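Long-range contacts in beta-fructofuranosidase (Arabidopsis thaliana, PDB 2OXB), which hydrolyses sucrose and 1-kestose, and less readily neokestose and levan, by cleaving terminal beta-D-fructofuranoside residues in the plant cell wall: residues Gln103-Ala108 with Ser141-Pro146; Ala70-Asn75 with Ile92-Ile97; Val159-Lys164 with Ile172-Lys177. The protein carries 1 engineered substitution. One frame throughout, in Å; residues are numbered along the deposited sequence.

Contact 1: Gln103-Ala108 with Ser141-Pro146; sequences QVQNIA and SSFRDP. With FRU (beta-D-fructofuranose), chain B.
Gln103 and Phe143 mark the closest approach of the two backbones, with their CA atoms 5.5 Å apart, where the start of strand 103-108 meets the irregular segment 141-146. From there the strand draws away, and beyond Gln105 its residues leave the loop. A hydrogen bond between the segments runs from the loop backbone to a strand side chain. Gln103, extended beyond CG, lays its amide beside the loop: OE1 accepts from Phe143 N at 2.5 Å, with an N-H...O angle of 156° and the donor well above the carbonyl plane, while NE2 comes to 2.9 Å from Ser141 O. The same OE1 stands over one face of the Arg144 guanidinium, 3.2 Å from NE of Arg144, and the amide and guanidinium planes differ by only 27°.

The ring of Phe143, swung beside its own carbonyl carbon (chi1 179°), brings its edge to the strand, CD2 lying 3.2 Å from Gln103 O. CG of Gln105 packs 3.8 Å from CE2 of Phe143, and the Gln105 amide, nearly perpendicular to that ring, rests against CG and CD of Pro146. Arg144, Asp145 and Pro146 form the Arg-Asp-Pro motif of glycosyl hydrolase family 32. Asp145 grips the fructose with both oxygens: OD1 takes the O4 hydroxyl and OD2 the O3 hydroxyl of FRU, each at 2.9 Å. In related enzymes this aspartate is thought to stabilise the transition state.

Cys200 N gives OD2 a second bond, and Trp78 of strand 77-81 packs on both Gln103 and Arg144. Thr95 of strand 93-97 touches Gln103, Arg144 and Pro146 and receives Asp145 N on its hydroxyl, while strand 157-165 covers Phe143 through Ile161 and Ser163.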
loop_
_atom_site.group_PDB
_atom_site.type_symbol
_atom_site.label_atom_id
_atom_site.label_comp_id
_atom_site.label_asym_id
_atom_site.label_seq_id
_atom_site.Cartn_x
_atom_site.Cartn_y
_atom_site.Cartn_z
ATOM N N GLN A 103 24.144 2.852 -9.221
ATOM C CA GLN A 103 23.260 3.534 -8.287
ATOM C C GLN A 103 23.872 4.437 -7.236
ATOM O O GLN A 103 24.323 3.979 -6.178
ATOM C CB GLN A 103 22.368 2.517 -7.601
ATOM C CG GLN A 103 21.350 1.954 -8.530
ATOM C CD GLN A 103 20.928 0.597 -8.104
ATOM O OE1 GLN A 103 20.791 0.335 -6.907
ATOM N NE2 GLN A 103 20.700 -0.290 -9.070
ATOM N N VAL A 104 23.848 5.732 -7.534
ATOM C CA VAL A 104 24.368 6.744 -6.631
ATOM C C VAL A 104 23.203 7.486 -5.982
ATOM O O VAL A 104 22.081 7.458 -6.478
ATOM C CB VAL A 104 25.258 7.762 -7.379
ATOM C CG1 VAL A 104 26.535 7.099 -7.832
ATOM C CG2 VAL A 104 24.511 8.321 -8.576
ATOM N N GLN A 105 23.489 8.140 -4.864
ATOM C CA GLN A 105 22.494 8.900 -4.128
ATOM C C GLN A 105 22.750 10.375 -4.266
ATOM O O GLN A 105 23.851 10.846 -3.988
ATOM C CB GLN A 105 22.524 8.529 -2.652
ATOM C CG GLN A 105 22.257 7.079 -2.437
ATOM C CD GLN A 105 20.971 6.649 -3.106
ATOM O OE1 GLN A 105 20.801 5.478 -3.438
ATOM N NE2 GLN A 105 20.049 7.594 -3.301
ATOM N N ASN A 106 21.704 11.090 -4.671
ATOM C CA ASN A 106 21.757 12.523 -4.888
ATOM C C ASN A 106 20.719 13.254 -4.077
ATOM O O ASN A 106 19.701 12.671 -3.708
ATOM C CB ASN A 106 21.523 12.804 -6.362
ATOM C CG ASN A 106 22.438 11.998 -7.231
ATOM O OD1 ASN A 106 23.657 12.101 -7.112
ATOM N ND2 ASN A 106 21.867 11.174 -8.101
ATOM N N ILE A 107 20.974 14.535 -3.823
ATOM C CA ILE A 107 20.055 15.381 -3.067
ATOM C C ILE A 107 19.538 16.514 -3.963
ATOM O O ILE A 107 20.228 16.945 -4.889
ATOM C CB ILE A 107 20.754 15.977 -1.811
ATOM C CG1 ILE A 107 19.727 16.645 -0.894
ATOM C CG2 ILE A 107 21.798 16.993 -2.220
ATOM C CD1 ILE A 107 20.312 17.192 0.415
ATOM N N ALA A 108 18.321 16.984 -3.684
ATOM C CA ALA A 108 17.689 18.063 -4.453
ATOM C C ALA A 108 16.800 18.996 -3.603
ATOM O O ALA A 108 15.863 18.544 -2.948
ATOM C CB ALA A 108 16.859 17.465 -5.592
ATOM N N SER A 141 24.876 -1.934 -8.523
ATOM C CA SER A 141 23.589 -2.127 -9.183
ATOM C C SER A 141 22.528 -2.530 -8.172
ATOM O O SER A 141 21.467 -3.026 -8.537
ATOM C CB SER A 141 23.701 -3.206 -10.258
ATOM O OG SER A 141 24.601 -2.809 -11.268
ATOM N N SER A 142 22.832 -2.322 -6.896
ATOM C CA SER A 142 21.906 -2.648 -5.830
ATOM C C SER A 142 22.121 -1.751 -4.619
ATOM O O SER A 142 22.395 -2.235 -3.523
ATOM C CB SER A 142 22.048 -4.121 -5.434
ATOM O OG SER A 142 20.897 -4.856 -5.848
ATOM N N PHE A 143 21.978 -0.440 -4.833
ATOM C CA PHE A 143 22.153 0.583 -3.790
ATOM C C PHE A 143 21.243 1.788 -4.074
ATOM O O PHE A 143 21.713 2.882 -4.415
ATOM C CB PHE A 143 23.618 1.044 -3.748
ATOM C CG PHE A 143 23.899 2.113 -2.727
ATOM C CD1 PHE A 143 23.571 1.924 -1.387
ATOM C CD2 PHE A 143 24.535 3.285 -3.095
ATOM C CE1 PHE A 143 23.882 2.890 -0.423
ATOM C CE2 PHE A 143 24.852 4.258 -2.143
ATOM C CZ PHE A 143 24.524 4.057 -0.806
ATOM N N ARG A 144 19.941 1.585 -3.915
ATOM C CA ARG A 144 18.990 2.641 -4.193
ATOM C C ARG A 144 17.832 2.703 -3.204
ATOM O O ARG A 144 17.753 1.914 -2.258
ATOM C CB ARG A 144 18.433 2.474 -5.622
ATOM C CG ARG A 144 17.083 1.751 -5.731
ATOM C CD ARG A 144 17.175 0.234 -5.693
ATOM N NE ARG A 144 17.693 -0.331 -6.934
ATOM C CZ ARG A 144 17.852 -1.629 -7.147
ATOM N NH1 ARG A 144 17.533 -2.487 -6.200
ATOM N NH2 ARG A 144 18.333 -2.064 -8.298
ATOM N N ASP A 145 16.947 3.669 -3.446
ATOM C CA ASP A 145 15.753 3.878 -2.648
ATOM C C ASP A 145 15.973 4.376 -1.239
ATOM O O ASP A 145 15.633 3.705 -0.270
ATOM C CB ASP A 145 14.942 2.600 -2.631
ATOM C CG ASP A 145 14.604 2.138 -4.015
ATOM O OD1 ASP A 145 14.681 2.976 -4.932
ATOM O OD2 ASP A 145 14.262 0.954 -4.188
ATOM N N PRO A 146 16.553 5.574 -1.111
ATOM C CA PRO A 146 16.814 6.170 0.200
ATOM C C PRO A 146 15.523 6.651 0.840
ATOM O O PRO A 146 14.657 7.247 0.192
ATOM C CB PRO A 146 17.766 7.318 -0.119
ATOM C CG PRO A 146 17.317 7.745 -1.481
ATOM C CD PRO A 146 17.091 6.421 -2.191
HETATM C C1 FRU B . 10.432 -0.672 -7.474
HETATM C C2 FRU B . 11.700 -0.271 -8.238
HETATM C C3 FRU B . 12.671 0.513 -7.334
HETATM C C4 FRU B . 13.354 1.458 -8.281
HETATM C C5 FRU B . 12.248 1.710 -9.306
HETATM C C6 FRU B . 12.735 1.737 -10.741
HETATM O O1 FRU B . 10.719 -1.597 -6.441
HETATM O O2 FRU B . 12.457 -1.323 -8.942
HETATM O O3 FRU B . 13.629 -0.312 -6.676
HETATM O O4 FRU B . 13.752 2.670 -7.633
HETATM O O5 FRU B . 11.302 0.655 -9.208
HETATM O O6 FRU B . 13.489 2.921 -10.931
#

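Contact 2: Ala70-Asn75 with Ile92-Ile97; sequences APFDIN and ILYTGI
Tyr94 reaches from its strand to the loop with its phenol oxygen, which comes in at the edge of the Phe72 ring, in the ring plane, with OH of Tyr94 3.4 Å from CE1 of Phe72. The two aromatic side chains cross at about a right angle, and Ala70 CB lies over one face of the Phe72 ring. Asp73 approaches the same hydroxyl obliquely. Its CB sits near the plane of the Tyr94 ring, at the edge, and its carboxylate is turned 65° from that ring. Only a weak hydrogen bond, Tyr94 OH to Asp73 OD1 at 3.1 Å, joins the polar ends; the stronger partner of OD1 is Lys123, in a salt bridge. Tyr94 holds CG between the backbone N and the carbonyl carbon (chi1 81°), and the end of its side chain comes nearer the loop than its start.

Such loops are the connections of a beta-propeller: 70-75 leads from strand 60-66 of one sheet into strand 77-81, the edge of the next four-stranded antiparallel sheet, in which 93-97 is the second strand. A beta turn within the loop is closed by Ile74 N on Pro71 O at 2.8 Å.

Gly96, having no side chain, lets the backbones meet with the CA atoms of Asp73 and Gly96 3.9 Å apart, and its CA makes a CA-H...O contact with Phe72 O. Next along the strand, Ile97 O accepts from Asn75 N at 2.7 Å, in the carbonyl plane and at 152°. Beside that bond CB of Asn75 packs 3.5 Å from CB of Ile97, while ND2 of Asn75 turns to Asp98 O.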
loop_
_atom_site.group_PDB
_atom_site.type_symbol
_atom_site.label_atom_id
_atom_site.label_comp_id
_atom_site.label_asym_id
_atom_site.label_seq_id
_atom_site.Cartn_x
_atom_site.Cartn_y
_atom_site.Cartn_z
ATOM N N ALA A 70 22.150 15.876 -15.603
ATOM C CA ALA A 70 23.423 16.034 -14.923
ATOM C C ALA A 70 24.063 14.657 -14.826
ATOM O O ALA A 70 23.370 13.638 -14.849
ATOM C CB ALA A 70 23.214 16.618 -13.531
ATOM N N PRO A 71 25.398 14.611 -14.703
ATOM C CA PRO A 71 26.127 13.345 -14.603
ATOM C C PRO A 71 25.464 12.349 -13.644
ATOM O O PRO A 71 24.954 11.310 -14.064
ATOM C CB PRO A 71 27.499 13.787 -14.102
ATOM C CG PRO A 71 27.650 15.151 -14.688
ATOM C CD PRO A 71 26.298 15.754 -14.451
ATOM N N PHE A 72 25.476 12.711 -12.360
ATOM C CA PHE A 72 24.942 11.911 -11.261
ATOM C C PHE A 72 23.578 11.233 -11.419
ATOM O O PHE A 72 23.114 10.547 -10.508
ATOM C CB PHE A 72 24.969 12.746 -9.968
ATOM C CG PHE A 72 24.228 14.063 -10.053
ATOM C CD1 PHE A 72 22.830 14.109 -9.989
ATOM C CD2 PHE A 72 24.931 15.260 -10.154
ATOM C CE1 PHE A 72 22.137 15.333 -10.020
ATOM C CE2 PHE A 72 24.255 16.486 -10.187
ATOM C CZ PHE A 72 22.856 16.524 -10.119
ATOM N N ASP A 73 22.943 11.400 -12.573
ATOM C CA ASP A 73 21.638 10.780 -12.821
ATOM C C ASP A 73 21.325 10.800 -14.306
ATOM O O ASP A 73 20.168 10.686 -14.698
ATOM C CB ASP A 73 20.530 11.544 -12.094
ATOM C CG ASP A 73 20.202 12.852 -12.770
ATOM O OD1 ASP A 73 19.029 13.279 -12.674
ATOM O OD2 ASP A 73 21.124 13.451 -13.384
ATOM N N ILE A 74 22.364 10.953 -15.115
ATOM C CA ILE A 74 22.230 11.034 -16.558
ATOM C C ILE A 74 21.533 9.791 -17.117
ATOM O O ILE A 74 21.007 9.808 -18.226
ATOM C CB ILE A 74 23.656 11.252 -17.196
ATOM C CG1 ILE A 74 23.589 12.255 -18.352
ATOM C CG2 ILE A 74 24.262 9.918 -17.644
ATOM C CD1 ILE A 74 22.927 11.734 -19.586
ATOM N N ASN A 75 21.495 8.717 -16.338
ATOM C CA ASN A 75 20.866 7.496 -16.828
ATOM C C ASN A 75 19.535 7.105 -16.186
ATOM O O ASN A 75 18.960 6.051 -16.497
ATOM C CB ASN A 75 21.869 6.350 -16.746
ATOM C CG ASN A 75 22.819 6.348 -17.919
ATOM O OD1 ASN A 75 22.435 5.982 -19.024
ATOM N ND2 ASN A 75 24.057 6.783 -17.698
ATOM N N ILE A 92 15.084 16.576 -0.814
ATOM C CA ILE A 92 14.826 15.257 -1.414
ATOM C C ILE A 92 16.086 14.406 -1.553
ATOM O O ILE A 92 17.175 14.908 -1.821
ATOM C CB ILE A 92 14.130 15.364 -2.821
ATOM C CG1 ILE A 92 12.629 15.619 -2.642
ATOM C CG2 ILE A 92 14.350 14.081 -3.627
ATOM C CD1 ILE A 92 11.869 15.818 -3.924
ATOM N N LEU A 93 15.920 13.107 -1.348
ATOM C CA LEU A 93 17.016 12.161 -1.471
ATOM C C LEU A 93 16.585 11.132 -2.510
ATOM O O LEU A 93 15.716 10.306 -2.249
ATOM C CB LEU A 93 17.293 11.495 -0.118
ATOM C CG LEU A 93 18.133 12.300 0.889
ATOM C CD1 LEU A 93 17.460 13.627 1.182
ATOM C CD2 LEU A 93 18.320 11.505 2.180
ATOM N N TYR A 94 17.162 11.204 -3.707
ATOM C CA TYR A 94 16.796 10.253 -4.750
ATOM C C TYR A 94 18.027 9.587 -5.366
ATOM O O TYR A 94 19.126 10.155 -5.378
ATOM C CB TYR A 94 15.980 10.939 -5.848
ATOM C CG TYR A 94 16.817 11.684 -6.854
ATOM C CD1 TYR A 94 17.223 11.083 -8.038
ATOM C CD2 TYR A 94 17.215 12.991 -6.612
ATOM C CE1 TYR A 94 18.004 11.768 -8.959
ATOM C CE2 TYR A 94 17.996 13.679 -7.525
ATOM C CZ TYR A 94 18.387 13.062 -8.697
ATOM O OH TYR A 94 19.158 13.768 -9.596
ATOM N N THR A 95 17.810 8.373 -5.872
ATOM C CA THR A 95 18.837 7.554 -6.504
ATOM C C THR A 95 18.938 7.829 -8.000
ATOM O O THR A 95 18.012 7.547 -8.754
ATOM C CB THR A 95 18.528 6.030 -6.349
ATOM O OG1 THR A 95 18.212 5.725 -4.984
ATOM C CG2 THR A 95 19.735 5.186 -6.785
ATOM N N GLY A 96 20.071 8.372 -8.428
ATOM C CA GLY A 96 20.276 8.629 -9.841
ATOM C C GLY A 96 21.259 7.611 -10.408
ATOM O O GLY A 96 21.976 6.945 -9.663
ATOM N N ILE A 97 21.302 7.475 -11.725
ATOM C CA ILE A 97 22.227 6.534 -12.340
ATOM C C ILE A 97 23.241 7.362 -13.122
ATOM O O ILE A 97 22.874 8.034 -14.088
ATOM C CB ILE A 97 21.494 5.573 -13.313
ATOM C CG1 ILE A 97 20.108 5.217 -12.768
ATOM C CG2 ILE A 97 22.325 4.306 -13.518
ATOM C CD1 ILE A 97 20.130 4.561 -11.385
#

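Contact 3: Val159-Lys164 with Ile172-Lys177; sequences VIIGSK and ITYTSK. With NAG (2-acetamido-2-deoxy-beta-D-glucopyranose), chain E.
Val159 O is held by two donors on opposite faces of its carbonyl plane: the Thr173 hydroxyl OG1 at 3.0 Å and Tyr174 N at 3.1 Å. The grip lies in an antiparallel beta hairpin, strands 157-165 and 168-176, part of a three-stranded sheet of the propeller. Thr173 can add its bond because OG1 is anti to the backbone N (chi1 165°), beside the carbonyl carbon. Further along, Ile161 N donates to Ile172 O at 2.7 Å, and the return bond from Ile172 N is weak. Between these bonds Ile160 and Thr173 form a non-hydrogen-bonded pair, CG2 of Ile160 lying 3.6 Å from CB of Thr173. On the other face of the sheet CD1 of Ile161 meets the Tyr174 ring obliquely.

At the far end Lys164, bent at its last two torsions, hydrogen-bonds through NZ to O7 of the NAG beside Asn139 at 2.6 Å, an oxygen that Ser142 OG also binds. With an alanine in its place, O7 would probably lose its charged donor and the acetamido group be freer to turn, Ser142 OG alone remaining of the two. Ser163 OG bonds to Ser142 O and packs 3.4 Å from CD1 of Ile172.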
loop_
_atom_site.group_PDB
_atom_site.type_symbol
_atom_site.label_atom_id
_atom_site.label_comp_id
_atom_site.label_asym_id
_atom_site.label_seq_id
_atom_site.Cartn_x
_atom_site.Cartn_y
_atom_site.Cartn_z
ATOM N N VAL A 159 19.777 7.893 7.884
ATOM C CA VAL A 159 18.939 7.468 6.766
ATOM C C VAL A 159 19.422 6.080 6.352
ATOM O O VAL A 159 20.538 5.684 6.686
ATOM C CB VAL A 159 19.040 8.424 5.550
ATOM C CG1 VAL A 159 20.377 8.260 4.837
ATOM C CG2 VAL A 159 17.895 8.151 4.592
ATOM N N ILE A 160 18.582 5.331 5.649
ATOM C CA ILE A 160 18.970 3.998 5.220
ATOM C C ILE A 160 18.692 3.784 3.739
ATOM O O ILE A 160 17.785 4.392 3.159
ATOM C CB ILE A 160 18.231 2.926 6.019
ATOM C CG1 ILE A 160 16.729 3.189 5.958
ATOM C CG2 ILE A 160 18.751 2.897 7.466
ATOM C CD1 ILE A 160 15.894 2.107 6.583
ATOM N N ILE A 161 19.476 2.914 3.123
ATOM C CA ILE A 161 19.307 2.644 1.709
ATOM C C ILE A 161 19.139 1.156 1.525
ATOM O O ILE A 161 19.588 0.376 2.354
ATOM C CB ILE A 161 20.522 3.154 0.901
ATOM C CG1 ILE A 161 20.639 4.672 1.059
ATOM C CG2 ILE A 161 20.355 2.832 -0.569
ATOM C CD1 ILE A 161 21.188 5.103 2.394
ATOM N N GLY A 162 18.488 0.764 0.441
ATOM C CA GLY A 162 18.269 -0.646 0.212
ATOM C C GLY A 162 19.345 -1.303 -0.623
ATOM O O GLY A 162 19.609 -0.885 -1.754
ATOM N N SER A 163 19.983 -2.326 -0.063
ATOM C CA SER A 163 21.007 -3.062 -0.800
ATOM C C SER A 163 20.855 -4.574 -0.665
ATOM O O SER A 163 19.772 -5.085 -0.373
ATOM C CB SER A 163 22.416 -2.637 -0.360
ATOM O OG SER A 163 22.773 -1.397 -0.948
ATOM N N LYS A 164 21.954 -5.279 -0.896
ATOM C CA LYS A 164 21.982 -6.727 -0.811
ATOM C C LYS A 164 23.426 -7.187 -0.993
ATOM O O LYS A 164 24.165 -6.657 -1.830
ATOM C CB LYS A 164 21.100 -7.339 -1.908
ATOM C CG LYS A 164 21.437 -6.837 -3.315
ATOM C CD LYS A 164 20.487 -7.366 -4.399
ATOM C CE LYS A 164 20.710 -8.844 -4.730
ATOM N NZ LYS A 164 22.057 -9.126 -5.316
ATOM N N ILE A 172 21.475 -0.208 4.283
ATOM C CA ILE A 172 22.699 0.499 4.635
ATOM C C ILE A 172 22.419 1.896 5.142
ATOM O O ILE A 172 21.740 2.679 4.485
ATOM C CB ILE A 172 23.643 0.614 3.436
ATOM C CG1 ILE A 172 24.043 -0.790 2.968
ATOM C CG2 ILE A 172 24.868 1.461 3.815
ATOM C CD1 ILE A 172 24.867 -0.795 1.713
ATOM N N THR A 173 22.954 2.230 6.305
ATOM C CA THR A 173 22.707 3.555 6.836
ATOM C C THR A 173 23.912 4.477 6.736
ATOM O O THR A 173 25.056 4.033 6.753
ATOM C CB THR A 173 22.232 3.473 8.296
ATOM O OG1 THR A 173 22.333 4.762 8.905
ATOM C CG2 THR A 173 23.048 2.462 9.068
ATOM N N TYR A 174 23.640 5.767 6.596
ATOM C CA TYR A 174 24.688 6.773 6.499
ATOM C C TYR A 174 24.379 7.871 7.496
ATOM O O TYR A 174 23.304 8.464 7.447
ATOM C CB TYR A 174 24.730 7.422 5.110
ATOM C CG TYR A 174 25.543 6.714 4.058
ATOM C CD1 TYR A 174 25.059 5.569 3.434
ATOM C CD2 TYR A 174 26.785 7.215 3.661
ATOM C CE1 TYR A 174 25.784 4.931 2.435
ATOM C CE2 TYR A 174 27.529 6.587 2.668
ATOM C CZ TYR A 174 27.021 5.439 2.055
ATOM O OH TYR A 174 27.747 4.785 1.076
ATOM N N THR A 175 25.308 8.137 8.402
ATOM C CA THR A 175 25.111 9.206 9.365
ATOM C C THR A 175 25.590 10.466 8.659
ATOM O O THR A 175 26.510 10.414 7.841
ATOM C CB THR A 175 25.941 8.984 10.665
ATOM O OG1 THR A 175 27.325 8.792 10.339
ATOM C CG2 THR A 175 25.427 7.764 11.418
ATOM N N SER A 176 24.960 11.596 8.955
ATOM C CA SER A 176 25.352 12.856 8.330
ATOM C C SER A 176 25.658 13.909 9.371
ATOM O O SER A 176 24.925 14.080 10.342
ATOM C CB SER A 176 24.248 13.372 7.400
ATOM O OG SER A 176 24.655 14.535 6.704
ATOM N N LYS A 177 26.757 14.617 9.152
ATOM C CA LYS A 177 27.184 15.674 10.049
ATOM C C LYS A 177 26.104 16.753 10.072
ATOM O O LYS A 177 25.515 17.025 11.112
ATOM C CB LYS A 177 28.505 16.259 9.537
ATOM C CG LYS A 177 29.515 15.227 9.029
ATOM C CD LYS A 177 29.955 14.279 10.130
ATOM C CE LYS A 177 31.310 13.658 9.831
ATOM N NZ LYS A 177 32.439 14.633 9.906
HETATM C C1 NAG E . 25.458 -7.743 -8.116
HETATM C C2 NAG E . 24.266 -8.084 -9.031
HETATM C C3 NAG E . 24.723 -8.885 -10.267
HETATM C C4 NAG E . 25.875 -8.165 -10.967
HETATM C C5 NAG E . 26.988 -7.895 -9.951
HETATM C C6 NAG E . 28.151 -7.150 -10.551
HETATM C C7 NAG E . 22.019 -8.444 -8.250
HETATM C C8 NAG E . 21.063 -9.020 -9.286
HETATM N N2 NAG E . 23.279 -8.855 -8.298
HETATM O O3 NAG E . 23.633 -9.059 -11.168
HETATM O O4 NAG E . 26.371 -8.957 -12.031
HETATM O O5 NAG E . 26.489 -7.086 -8.866
HETATM O O6 NAG E . 28.014 -5.760 -10.332
HETATM O O7 NAG E . 21.620 -7.632 -7.420
#

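All three contacts are mainly buried, but they differ in what lies at their margins. Contact 1 reaches the substrate pocket; its amide and guanidinium chemistry is mixed with packing of Phe143 and Pro146, while Asp145 binds the sugar. Contact 2 ends in exposed loop residues that meet the end of an inner strand, while contact 3 is regular strand pairing with a glycan at one end. Contacts 1 and 2 draw on adjacent strands of one sheet, and Asn106 ND2 reaches across to Phe72 O. Loop 141-146 ties contact 1 to contact 3 in the next sheet, where Arg144 O meets Gly162 N. Contacts 2 and 3 touch just through apolar packing of Leu93 on Val159.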